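Local structure of xylulokinase (Brucella ovis, 5VM1) at residues V300-A305 with G344-Y349; F338-S343 with E376-A381; I382-L387 with E475-Y480; I415-N420 with A468-Y473. The protein probably catalyses the ATP-dependent phosphorylation of D-xylulose to D-xylulose 5-phosphate, as a member of the FGGY family of carbohydrate kinases. One frame throughout, in Å; residues are numbered along the deposited sequence.

Contact 1 (V300-A305 with G344-Y349)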
loop_
_atom_site.group_PDB
_atom_site.type_symbol
_atom_site.label_atom_id
_atom_site.label_comp_id
_atom_site.label_asym_id
_atom_site.label_seq_id
_atom_site.Cartn_x
_atom_site.Cartn_y
_atom_site.Cartn_z
ATOM N N VAL A 300 8.560 -4.588 -1.756
ATOM C CA VAL A 300 8.676 -3.584 -0.700
ATOM C C VAL A 300 10.145 -3.312 -0.412
ATOM O O VAL A 300 10.884 -4.221 -0.027
ATOM C CB VAL A 300 7.965 -4.000 0.592
ATOM C CG1 VAL A 300 8.098 -2.883 1.604
ATOM C CG2 VAL A 300 6.542 -4.290 0.309
ATOM N N ILE A 301 10.545 -2.050 -0.547
ATOM C CA ILE A 301 11.852 -1.557 -0.138
ATOM C C ILE A 301 11.669 -0.815 1.178
ATOM O O ILE A 301 10.992 0.221 1.223
ATOM C CB ILE A 301 12.439 -0.621 -1.204
ATOM C CG1 ILE A 301 12.723 -1.401 -2.482
ATOM C CG2 ILE A 301 13.675 0.139 -0.669
ATOM C CD1 ILE A 301 12.716 -0.540 -3.684
ATOM N N LEU A 302 12.262 -1.333 2.259
ATOM C CA LEU A 302 11.925 -0.789 3.571
ATOM C C LEU A 302 12.396 0.658 3.753
ATOM O O LEU A 302 11.800 1.395 4.549
ATOM C CB LEU A 302 12.467 -1.682 4.677
ATOM C CG LEU A 302 11.699 -2.996 4.800
ATOM C CD1 LEU A 302 12.197 -3.770 5.998
ATOM C CD2 LEU A 302 10.168 -2.784 4.815
ATOM N N SER A 303 13.444 1.097 3.052
ATOM C CA SER A 303 13.885 2.481 3.193
ATOM C C SER A 303 14.195 3.038 1.822
ATOM O O SER A 303 15.210 2.692 1.214
ATOM C CB SER A 303 15.088 2.596 4.120
ATOM O OG SER A 303 14.746 2.192 5.433
ATOM N N ALA A 304 13.300 3.898 1.338
ATOM C CA ALA A 304 13.490 4.556 0.058
ATOM C C ALA A 304 13.647 6.042 0.335
ATOM O O ALA A 304 14.783 6.531 0.462
ATOM C CB ALA A 304 12.336 4.255 -0.905
ATOM N N ALA A 305 12.559 6.813 0.428
ATOM C CA ALA A 305 12.686 8.226 0.761
ATOM C C ALA A 305 13.260 8.422 2.155
ATOM O O ALA A 305 13.977 9.397 2.402
ATOM C CB ALA A 305 11.319 8.907 0.644
ATOM N N GLY A 344 16.991 -3.099 7.921
ATOM C CA GLY A 344 16.974 -4.384 7.245
ATOM C C GLY A 344 16.507 -4.164 5.821
ATOM O O GLY A 344 16.477 -3.044 5.318
ATOM N N GLU A 345 16.113 -5.250 5.174
ATOM C CA GLU A 345 15.479 -5.171 3.866
ATOM C C GLU A 345 14.424 -6.261 3.762
ATOM O O GLU A 345 14.574 -7.345 4.333
ATOM C CB GLU A 345 16.458 -5.306 2.686
ATOM C CG GLU A 345 15.788 -5.045 1.323
ATOM C CD GLU A 345 15.175 -3.654 1.224
ATOM O OE1 GLU A 345 14.245 -3.327 1.997
ATOM O OE2 GLU A 345 15.636 -2.869 0.369
ATOM N N ARG A 346 13.338 -5.952 3.044
ATOM C CA ARG A 346 12.283 -6.930 2.787
ATOM C C ARG A 346 12.539 -7.618 1.440
ATOM O O ARG A 346 13.203 -8.659 1.398
ATOM C CB ARG A 346 10.896 -6.257 2.873
ATOM C CG ARG A 346 9.738 -7.241 2.822
ATOM C CD ARG A 346 8.426 -6.696 3.383
ATOM N NE ARG A 346 8.505 -6.538 4.836
ATOM C CZ ARG A 346 7.489 -6.177 5.618
ATOM N NH1 ARG A 346 7.688 -6.055 6.925
ATOM N NH2 ARG A 346 6.274 -5.960 5.110
ATOM N N THR A 347 12.063 -7.046 0.334
ATOM C CA THR A 347 12.262 -7.671 -0.973
ATOM C C THR A 347 13.676 -7.399 -1.480
ATOM O O THR A 347 14.066 -6.235 -1.609
ATOM C CB THR A 347 11.238 -7.135 -1.979
ATOM O OG1 THR A 347 9.921 -7.219 -1.419
ATOM C CG2 THR A 347 11.335 -7.835 -3.362
ATOM N N PRO A 348 14.454 -8.437 -1.834
ATOM C CA PRO A 348 14.145 -9.872 -1.901
ATOM C C PRO A 348 14.751 -10.792 -0.820
ATOM O O PRO A 348 14.605 -12.006 -0.927
ATOM C CB PRO A 348 14.745 -10.254 -3.243
ATOM C CG PRO A 348 16.016 -9.443 -3.254
ATOM C CD PRO A 348 15.693 -8.133 -2.570
ATOM N N TYR A 349 15.378 -10.260 0.222
ATOM C CA TYR A 349 16.161 -11.117 1.103
ATOM C C TYR A 349 15.450 -11.420 2.414
ATOM O O TYR A 349 15.811 -12.392 3.090
ATOM C CB TYR A 349 17.518 -10.454 1.424
ATOM C CG TYR A 349 18.333 -10.012 0.224
ATOM C CD1 TYR A 349 18.872 -10.936 -0.675
ATOM C CD2 TYR A 349 18.512 -8.649 -0.039
ATOM C CE1 TYR A 349 19.612 -10.517 -1.793
ATOM C CE2 TYR A 349 19.246 -8.221 -1.143
ATOM C CZ TYR A 349 19.792 -9.161 -2.022
ATOM O OH TYR A 349 20.510 -8.732 -3.122
#
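R346 lies across V300 and L302 where strand 295-301 runs out of the mixed sheet in the actin-like C-terminal domain of this FGGY kinase. Its CB sits 3.5 Å from V300 O and also rests against L302 CG. CG is anti to the backbone N (chi1 -171°), carrying the chain along the strand so that CD reaches V300 CB at 3.9 Å. A bend at chi3 then turns NE back to L302 CD2, and that methyl lies over one face of the guanidinium. Beyond the two segments F133 makes a cation-pi contact with the arginine, whose side chain is about 7 Å from that of H88, a predicted substrate-binding residue. L302 and R346 meet at about a right angle.

The backbones are tied by T347. Its N donates to V300 O at 3.1 Å, while V300 N donates to T347 OG1 at 3.0 Å; OG1 is also hydrogen-bonded to A283 O. E345 secures the next step. Its chain bends at chi2, bringing the carboxylate to the backbone of I301 and L302, with OE2 3.7 Å from I301 CG2. Two backbone N-H groups grip OE1: R346 N comes in on the anti side at 3.0 Å, and L302 N meets the syn lone pair at 2.8 Å, almost straight at 175°.

Contact 2 (F338-S343 with E376-A381)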
loop_
_atom_site.group_PDB
_atom_site.type_symbol
_atom_site.label_atom_id
_atom_site.label_comp_id
_atom_site.label_asym_id
_atom_site.label_seq_id
_atom_site.Cartn_x
_atom_site.Cartn_y
_atom_site.Cartn_z
ATOM N N PHE A 338 25.800 2.897 -1.995
ATOM C CA PHE A 338 24.969 2.981 -0.794
ATOM C C PHE A 338 24.017 1.785 -0.759
ATOM O O PHE A 338 23.294 1.529 -1.731
ATOM C CB PHE A 338 24.193 4.297 -0.753
ATOM C CG PHE A 338 23.287 4.441 0.428
ATOM C CD1 PHE A 338 23.791 4.663 1.690
ATOM C CD2 PHE A 338 21.927 4.367 0.276
ATOM C CE1 PHE A 338 22.952 4.803 2.788
ATOM C CE2 PHE A 338 21.083 4.507 1.362
ATOM C CZ PHE A 338 21.597 4.728 2.615
ATOM N N LEU A 339 24.086 1.005 0.315
ATOM C CA LEU A 339 23.064 -0.002 0.578
ATOM C C LEU A 339 21.991 0.589 1.489
ATOM O O LEU A 339 22.305 0.956 2.628
ATOM C CB LEU A 339 23.670 -1.230 1.227
ATOM C CG LEU A 339 24.551 -2.198 0.465
ATOM C CD1 LEU A 339 24.564 -3.464 1.296
ATOM C CD2 LEU A 339 24.053 -2.487 -0.921
ATOM N N PRO A 340 20.722 0.700 1.048
ATOM C CA PRO A 340 19.719 1.431 1.846
ATOM C C PRO A 340 19.043 0.611 2.941
ATOM O O PRO A 340 17.869 0.838 3.244
ATOM C CB PRO A 340 18.698 1.873 0.791
ATOM C CG PRO A 340 18.784 0.838 -0.265
ATOM C CD PRO A 340 20.201 0.318 -0.281
ATOM N N TYR A 341 19.748 -0.352 3.527
ATOM C CA TYR A 341 19.147 -1.309 4.456
ATOM C C TYR A 341 19.151 -0.799 5.893
ATOM O O TYR A 341 19.467 -1.567 6.821
ATOM C CB TYR A 341 19.867 -2.651 4.358
ATOM C CG TYR A 341 19.975 -3.218 2.948
ATOM C CD1 TYR A 341 18.956 -3.008 2.006
ATOM C CD2 TYR A 341 21.103 -3.961 2.550
ATOM C CE1 TYR A 341 19.055 -3.513 0.704
ATOM C CE2 TYR A 341 21.205 -4.499 1.256
ATOM C CZ TYR A 341 20.175 -4.267 0.339
ATOM O OH TYR A 341 20.244 -4.785 -0.943
ATOM N N LEU A 342 18.790 0.474 6.112
ATOM C CA LEU A 342 18.828 1.066 7.454
ATOM C C LEU A 342 17.919 0.350 8.448
ATOM O O LEU A 342 18.161 0.431 9.663
ATOM C CB LEU A 342 18.421 2.540 7.394
ATOM C CG LEU A 342 19.275 3.374 6.434
ATOM C CD1 LEU A 342 18.584 4.676 6.188
ATOM C CD2 LEU A 342 20.681 3.592 6.952
ATOM N N SER A 343 16.898 -0.370 7.954
ATOM C CA SER A 343 15.923 -1.086 8.769
ATOM C C SER A 343 15.880 -2.554 8.414
ATOM O O SER A 343 14.829 -3.183 8.547
ATOM C CB SER A 343 14.521 -0.507 8.608
ATOM O OG SER A 343 14.508 0.884 8.835
ATOM N N GLU A 376 21.270 6.403 -6.269
ATOM C CA GLU A 376 21.646 5.231 -7.062
ATOM C C GLU A 376 21.316 3.936 -6.334
ATOM O O GLU A 376 20.750 3.006 -6.929
ATOM C CB GLU A 376 23.132 5.270 -7.382
ATOM C CG GLU A 376 23.540 6.202 -8.478
ATOM C CD GLU A 376 25.027 6.555 -8.395
ATOM O OE1 GLU A 376 25.718 6.003 -7.505
ATOM O OE2 GLU A 376 25.483 7.390 -9.212
ATOM N N GLY A 377 21.639 3.876 -5.039
ATOM C CA GLY A 377 21.421 2.665 -4.267
ATOM C C GLY A 377 19.952 2.306 -4.126
ATOM O O GLY A 377 19.578 1.133 -4.200
ATOM N N VAL A 378 19.095 3.301 -3.892
ATOM C CA VAL A 378 17.677 2.982 -3.840
ATOM C C VAL A 378 17.201 2.542 -5.208
ATOM O O VAL A 378 16.464 1.564 -5.322
ATOM C CB VAL A 378 16.851 4.167 -3.308
ATOM C CG1 VAL A 378 15.376 3.975 -3.656
ATOM C CG2 VAL A 378 16.992 4.239 -1.816
ATOM N N ALA A 379 17.694 3.187 -6.272
ATOM C CA ALA A 379 17.376 2.726 -7.623
ATOM C C ALA A 379 17.765 1.260 -7.811
ATOM O O ALA A 379 16.981 0.471 -8.352
ATOM C CB ALA A 379 18.081 3.596 -8.659
ATOM N N PHE A 380 18.959 0.871 -7.329
ATOM C CA PHE A 380 19.402 -0.518 -7.429
ATOM C C PHE A 380 18.522 -1.470 -6.619
ATOM O O PHE A 380 18.226 -2.586 -7.073
ATOM C CB PHE A 380 20.861 -0.633 -6.977
ATOM C CG PHE A 380 21.809 0.079 -7.859
ATOM C CD1 PHE A 380 21.600 0.088 -9.216
ATOM C CD2 PHE A 380 22.897 0.768 -7.342
ATOM C CE1 PHE A 380 22.462 0.756 -10.059
ATOM C CE2 PHE A 380 23.759 1.447 -8.173
ATOM C CZ PHE A 380 23.541 1.446 -9.535
ATOM N N ALA A 381 18.058 -1.043 -5.446
ATOM C CA ALA A 381 17.087 -1.857 -4.711
ATOM C C ALA A 381 15.808 -2.049 -5.516
ATOM O O ALA A 381 15.245 -3.145 -5.540
ATOM C CB ALA A 381 16.762 -1.219 -3.364
#
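P340 sets its ring against V378 and A381, joining strand 337-339 and the residues after it to the long helix 367-390. The strand belongs to a small two-stranded antiparallel sheet of the FGGY C-terminal domain, where it pairs with strand 357-359, and the contact is buried.

P340 faces the helix through its CB, so the ring goes in with its outer carbons leading. It meets V378 on a slant: CB is 3.9 Å from V378 CG2, with ring atom CG close behind. That methyl is the branch placed beside the backbone N of V378, because CG1 takes the position anti to N (chi1 163°); CG2 is thereby presented to the proline. One turn further along the helix, the A381 methyl points at the same ring, with CB 4.2 Å from P340 CG. Between these two lies G377 O, 4.0 Å from P340 CG, so the ring spans backbone as well as side chains. Y480 packs on both P340 and A381, and W411 on V378.

F338 contributes through its backbone, while its ring meets that of F358. With no side chain on G377 to separate them, strand and helix come close, and G377 CA makes a CA-H...O contact with F338 O at 3.4 Å.

Contact 3 (I382-L387 with E475-Y480)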
loop_
_atom_site.group_PDB
_atom_site.type_symbol
_atom_site.label_atom_id
_atom_site.label_comp_id
_atom_site.label_asym_id
_atom_site.label_seq_id
_atom_site.Cartn_x
_atom_site.Cartn_y
_atom_site.Cartn_z
ATOM N N ILE A 382 15.324 -0.994 -6.176
ATOM C CA ILE A 382 14.176 -1.159 -7.067
ATOM C C ILE A 382 14.495 -2.167 -8.171
ATOM O O ILE A 382 13.668 -3.009 -8.516
ATOM C CB ILE A 382 13.753 0.202 -7.656
ATOM C CG1 ILE A 382 13.281 1.148 -6.555
ATOM C CG2 ILE A 382 12.628 0.016 -8.672
ATOM C CD1 ILE A 382 13.098 2.534 -7.023
ATOM N N ARG A 383 15.700 -2.119 -8.727
ATOM C CA ARG A 383 16.065 -3.098 -9.749
ATOM C C ARG A 383 16.138 -4.507 -9.162
ATOM O O ARG A 383 15.813 -5.487 -9.842
ATOM C CB ARG A 383 17.363 -2.659 -10.448
ATOM C CG ARG A 383 18.427 -3.661 -10.605
ATOM C CD ARG A 383 18.673 -4.016 -12.031
ATOM N NE ARG A 383 19.681 -3.218 -12.741
ATOM C CZ ARG A 383 20.510 -3.743 -13.653
ATOM N NH1 ARG A 383 21.396 -2.985 -14.297
ATOM N NH2 ARG A 383 20.468 -5.053 -13.901
ATOM N N ASP A 384 16.582 -4.633 -7.911
ATOM C CA ASP A 384 16.460 -5.918 -7.233
ATOM C C ASP A 384 14.996 -6.346 -7.115
ATOM O O ASP A 384 14.668 -7.534 -7.254
ATOM C CB ASP A 384 17.138 -5.882 -5.858
ATOM C CG ASP A 384 18.591 -6.288 -5.922
ATOM O OD1 ASP A 384 18.987 -6.904 -6.947
ATOM O OD2 ASP A 384 19.328 -6.065 -4.930
ATOM N N ASN A 385 14.101 -5.395 -6.861
ATOM C CA ASN A 385 12.690 -5.740 -6.768
ATOM C C ASN A 385 12.128 -6.184 -8.118
ATOM O O ASN A 385 11.403 -7.184 -8.195
ATOM C CB ASN A 385 11.909 -4.568 -6.187
ATOM C CG ASN A 385 11.923 -4.590 -4.685
ATOM O OD1 ASN A 385 10.894 -4.780 -4.021
ATOM N ND2 ASN A 385 13.124 -4.472 -4.132
ATOM N N LEU A 386 12.461 -5.457 -9.193
ATOM C CA LEU A 386 11.983 -5.828 -10.521
ATOM C C LEU A 386 12.455 -7.226 -10.902
ATOM O O LEU A 386 11.711 -7.992 -11.529
ATOM C CB LEU A 386 12.419 -4.787 -11.555
ATOM C CG LEU A 386 12.075 -5.025 -13.037
ATOM C CD1 LEU A 386 11.812 -3.713 -13.765
ATOM C CD2 LEU A 386 13.150 -5.784 -13.766
ATOM N N LEU A 387 13.690 -7.573 -10.533
ATOM C CA LEU A 387 14.205 -8.913 -10.816
ATOM C C LEU A 387 13.401 -9.985 -10.075
ATOM O O LEU A 387 13.164 -11.076 -10.617
ATOM C CB LEU A 387 15.698 -8.996 -10.479
ATOM C CG LEU A 387 16.753 -8.313 -11.381
ATOM C CD1 LEU A 387 18.176 -8.653 -10.952
ATOM C CD2 LEU A 387 16.583 -8.567 -12.866
ATOM N N GLU A 475 27.403 -1.754 -14.309
ATOM C CA GLU A 475 28.634 -1.988 -13.578
ATOM C C GLU A 475 28.440 -1.613 -12.115
ATOM O O GLU A 475 28.799 -2.383 -11.216
ATOM C CB GLU A 475 29.739 -1.189 -14.268
ATOM C CG GLU A 475 31.129 -1.245 -13.722
ATOM C CD GLU A 475 31.987 -0.200 -14.401
ATOM O OE1 GLU A 475 32.716 0.535 -13.696
ATOM O OE2 GLU A 475 31.894 -0.094 -15.647
ATOM N N ALA A 476 27.810 -0.460 -11.863
ATOM C CA ALA A 476 27.537 -0.047 -10.493
ATOM C C ALA A 476 26.473 -0.932 -9.843
ATOM O O ALA A 476 26.547 -1.220 -8.639
ATOM C CB ALA A 476 27.120 1.423 -10.460
ATOM N N TYR A 477 25.470 -1.365 -10.614
ATOM C CA TYR A 477 24.490 -2.286 -10.053
ATOM C C TYR A 477 25.163 -3.564 -9.565
ATOM O O TYR A 477 24.842 -4.068 -8.480
ATOM C CB TYR A 477 23.371 -2.637 -11.054
ATOM C CG TYR A 477 22.581 -3.803 -10.498
ATOM C CD1 TYR A 477 21.745 -3.626 -9.384
ATOM C CD2 TYR A 477 22.730 -5.097 -11.017
ATOM C CE1 TYR A 477 21.072 -4.694 -8.814
ATOM C CE2 TYR A 477 22.059 -6.168 -10.466
ATOM C CZ TYR A 477 21.231 -5.965 -9.372
ATOM O OH TYR A 477 20.575 -7.037 -8.837
ATOM N N GLN A 478 26.104 -4.104 -10.350
ATOM C CA GLN A 478 26.752 -5.350 -9.945
ATOM C C GLN A 478 27.565 -5.166 -8.662
ATOM O O GLN A 478 27.569 -6.050 -7.795
ATOM C CB GLN A 478 27.612 -5.893 -11.088
ATOM C CG GLN A 478 26.779 -6.358 -12.297
ATOM C CD GLN A 478 25.894 -7.567 -11.991
ATOM O OE1 GLN A 478 26.091 -8.264 -10.988
ATOM N NE2 GLN A 478 24.868 -7.773 -12.818
ATOM N N ARG A 479 28.224 -4.009 -8.507
ATOM C CA ARG A 479 28.895 -3.683 -7.250
ATOM C C ARG A 479 27.911 -3.711 -6.085
ATOM O O ARG A 479 28.137 -4.387 -5.077
ATOM C CB ARG A 479 29.533 -2.295 -7.364
ATOM C CG ARG A 479 31.049 -2.203 -7.161
ATOM C CD ARG A 479 31.659 -1.260 -8.209
ATOM N NE ARG A 479 31.042 0.067 -8.152
ATOM C CZ ARG A 479 30.946 0.903 -9.187
ATOM N NH1 ARG A 479 31.426 0.545 -10.386
ATOM N NH2 ARG A 479 30.355 2.098 -9.023
ATOM N N TYR A 480 26.766 -3.051 -6.250
ATOM C CA TYR A 480 25.747 -3.025 -5.208
ATOM C C TYR A 480 25.270 -4.434 -4.876
ATOM O O TYR A 480 25.046 -4.773 -3.707
ATOM C CB TYR A 480 24.592 -2.138 -5.686
ATOM C CG TYR A 480 23.311 -2.161 -4.879
ATOM C CD1 TYR A 480 22.374 -3.189 -5.040
ATOM C CD2 TYR A 480 23.008 -1.126 -4.011
ATOM C CE1 TYR A 480 21.199 -3.203 -4.325
ATOM C CE2 TYR A 480 21.836 -1.132 -3.285
ATOM C CZ TYR A 480 20.927 -2.171 -3.450
ATOM O OH TYR A 480 19.744 -2.163 -2.742
HETATM O O HOH W 1 18.577 -4.387 -2.717
#
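The guanidinium of R383 lies flat on the ring of Y477, the two planes only 8° from parallel and their centres 4.1 Å apart. The overlap is off-centre: CZ is displaced from the normal through the ring centre and lies nearest CD2 and CG, which gives a displaced cation-pi stack. The same ring face also takes the arginine's CG in a CH-pi contact, 3.8 Å from the centroid and shifted toward the CE1 side. Bends at chi2 and chi3 fold the R383 chain over the tyrosine so that methylene and guanidinium both come down on that face. D474, just ahead of segment 475-480, pairs with R383 NH1 in a salt bridge, so the cation has a charged partner besides the ring.

At the ring's edge, near its plane, is D384. Y477 OH donates a hydrogen bond to OD1, with the carboxylate turned 78° to the ring, and L387, pointing back against Y477, brings CD1 to 3.6 Å from the hydroxyl OH. The second carboxylate oxygen serves Y480: OD2 lies in plane at that ring's edge, 3.5 Å from CE1, and accepts a hydrogen bond from a water at 2.9 Å. The water is also hydrogen-bonded to Y480 OH. One aspartate thus links two tyrosines a helical turn apart, directly to one and through water to the other.

The backbones stay well apart, with local axes 11.6 Å from each other. Helix segments 382-387 and 475-480 cross nearly at right angles (-84°), a perpendicular packing of the parent helices 367-390 and 470-488 bridged by long side chains.

Contact 4 (I415-N420 with A468-Y473)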
loop_
_atom_site.group_PDB
_atom_site.type_symbol
_atom_site.label_atom_id
_atom_site.label_comp_id
_atom_site.label_asym_id
_atom_site.label_seq_id
_atom_site.Cartn_x
_atom_site.Cartn_y
_atom_site.Cartn_z
ATOM N N ILE A 415 16.421 5.841 -11.756
ATOM C CA ILE A 415 15.626 4.608 -11.739
ATOM C C ILE A 415 15.388 4.087 -13.162
ATOM O O ILE A 415 15.475 2.880 -13.417
ATOM C CB ILE A 415 14.306 4.845 -10.976
ATOM C CG1 ILE A 415 14.616 5.257 -9.533
ATOM C CG2 ILE A 415 13.449 3.604 -10.984
ATOM C CD1 ILE A 415 13.433 5.826 -8.752
ATOM N N ALA A 416 15.114 4.987 -14.112
ATOM C CA ALA A 416 14.927 4.566 -15.500
ATOM C C ALA A 416 16.205 3.968 -16.071
ATOM O O ALA A 416 16.170 2.961 -16.789
ATOM C CB ALA A 416 14.464 5.742 -16.365
ATOM N N THR A 417 17.344 4.590 -15.800
ATOM C CA THR A 417 18.562 4.035 -16.356
ATOM C C THR A 417 18.961 2.734 -15.661
ATOM O O THR A 417 19.527 1.832 -16.301
ATOM C CB THR A 417 19.656 5.098 -16.313
ATOM O OG1 THR A 417 19.206 6.228 -17.083
ATOM C CG2 THR A 417 21.002 4.558 -16.854
ATOM N N ALA A 418 18.627 2.590 -14.377
ATOM C CA ALA A 418 18.953 1.352 -13.690
ATOM C C ALA A 418 18.098 0.191 -14.202
ATOM O O ALA A 418 18.582 -0.941 -14.291
ATOM C CB ALA A 418 18.812 1.535 -12.178
ATOM N N LEU A 419 16.826 0.451 -14.542
ATOM C CA LEU A 419 15.902 -0.572 -15.034
ATOM C C LEU A 419 15.898 -0.706 -16.544
ATOM O O LEU A 419 15.470 -1.743 -17.058
ATOM C CB LEU A 419 14.465 -0.243 -14.618
ATOM C CG LEU A 419 14.205 0.070 -13.145
ATOM C CD1 LEU A 419 12.763 0.419 -12.970
ATOM C CD2 LEU A 419 14.576 -1.087 -12.218
ATOM N N ASN A 420 16.379 0.311 -17.250
ATOM C CA ASN A 420 16.198 0.439 -18.694
ATOM C C ASN A 420 14.724 0.298 -19.085
ATOM O O ASN A 420 14.383 -0.394 -20.048
ATOM C CB ASN A 420 17.048 -0.559 -19.475
ATOM C CG ASN A 420 17.299 -0.100 -20.896
ATOM O OD1 ASN A 420 17.149 1.089 -21.205
ATOM N ND2 ASN A 420 17.637 -1.035 -21.778
ATOM N N ALA A 468 23.564 6.411 -22.720
ATOM C CA ALA A 468 25.003 6.535 -22.504
ATOM C C ALA A 468 25.426 5.994 -21.148
ATOM O O ALA A 468 26.559 5.529 -21.000
ATOM C CB ALA A 468 25.440 7.989 -22.643
ATOM N N LEU A 469 24.570 6.082 -20.143
ATOM C CA LEU A 469 24.922 5.630 -18.809
ATOM C C LEU A 469 24.384 4.232 -18.466
ATOM O O LEU A 469 24.560 3.786 -17.322
ATOM C CB LEU A 469 24.468 6.673 -17.783
ATOM C CG LEU A 469 25.244 7.987 -17.946
ATOM C CD1 LEU A 469 24.786 9.030 -16.950
ATOM C CD2 LEU A 469 26.745 7.724 -17.787
ATOM N N LEU A 470 23.780 3.513 -19.435
ATOM C CA LEU A 470 23.222 2.186 -19.152
ATOM C C LEU A 470 24.297 1.200 -18.725
ATOM O O LEU A 470 24.086 0.388 -17.810
ATOM C CB LEU A 470 22.510 1.620 -20.374
ATOM C CG LEU A 470 21.080 2.072 -20.592
ATOM C CD1 LEU A 470 20.578 1.428 -21.860
ATOM C CD2 LEU A 470 20.180 1.766 -19.383
ATOM N N SER A 471 25.446 1.242 -19.397
ATOM C CA SER A 471 26.522 0.319 -19.077
ATOM C C SER A 471 27.131 0.640 -17.722
ATOM O O SER A 471 27.342 -0.256 -16.901
ATOM C CB SER A 471 27.582 0.371 -20.178
ATOM O OG SER A 471 28.642 -0.517 -19.899
ATOM N N ALA A 472 27.401 1.921 -17.460
ATOM C CA ALA A 472 27.970 2.295 -16.170
ATOM C C ALA A 472 27.023 1.949 -15.029
ATOM O O ALA A 472 27.467 1.534 -13.953
ATOM C CB ALA A 472 28.337 3.779 -16.155
ATOM N N TYR A 473 25.709 2.070 -15.256
ATOM C CA TYR A 473 24.758 1.694 -14.212
ATOM C C TYR A 473 24.741 0.186 -13.977
ATOM O O TYR A 473 24.548 -0.237 -12.834
ATOM C CB TYR A 473 23.350 2.204 -14.547
ATOM C CG TYR A 473 22.962 3.473 -13.822
ATOM C CD1 TYR A 473 23.545 4.699 -14.155
ATOM C CD2 TYR A 473 22.056 3.442 -12.759
ATOM C CE1 TYR A 473 23.211 5.866 -13.478
ATOM C CE2 TYR A 473 21.727 4.622 -12.063
ATOM C CZ TYR A 473 22.303 5.820 -12.435
ATOM O OH TYR A 473 21.988 6.973 -11.756
#
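The start of helix 470-488 packs here against the end of helix 409-419 in the FGGY C-terminal domain, and T417 is central to the contact, putting its methyl over one face of the Y473 ring. T417 CG2 is 4.1 Å from the ring centroid, a CH-pi contact in which the two side chains stand at about a right angle. The methyl is anti to the backbone N, and this rotation (chi1 -59°) also aims it at the beginning of the other helix, where it lies 3.7 Å from L469 O; L469 is the N-cap residue. A418 sits alongside, with CB 3.8 Å from Y473 CD2.

A little further on, L470 leans over the end of helix 409-419. Its CD2 methyl rests on T417 O, while CD1 lies 3.5 Å from N420 OD1. N420 is the residue that leaves the helix, with positive phi (52°). The N420 and L470 side chains cross roughly at right angles, both leucine methyls, CD1 and CD2, close to the amide carbon CG at 3.7 and 3.8 Å.

The hydroxyl of T417 works elsewhere: OG1 is hydrogen-bonded to E466 N and to K413 O, which fixes the rotation of the side chain. No hydrogen bond runs directly between 415-420 and 468-473, so methyl, ring and amide surfaces in van der Waals and CH-pi contact hold these helix ends together, with the threonine's polar and apolar branches doing separate jobs.

How the contacts relate
The four contacts form a connected cluster in the C-terminal half of the kinase. Contact 1, on strand 295-301, is centred about 8 Å from contact 2, and their segments alternate along the sequence. Contacts 2 and 3 use successive parts of helix 367-390, with centres about 10 Å apart; contacts 3 and 4 share helix 470-488, again about 10 Å between centres, both segments of contact 4 falling between those of contact 3 in sequence. Contacts 1 and 4, about 21 Å apart between centres, are the pair that does not touch. The C-terminal helix is thereby joined through helix 367-390 to the end of strand 295-301, not far from the predicted substrate-binding and catalytic residues.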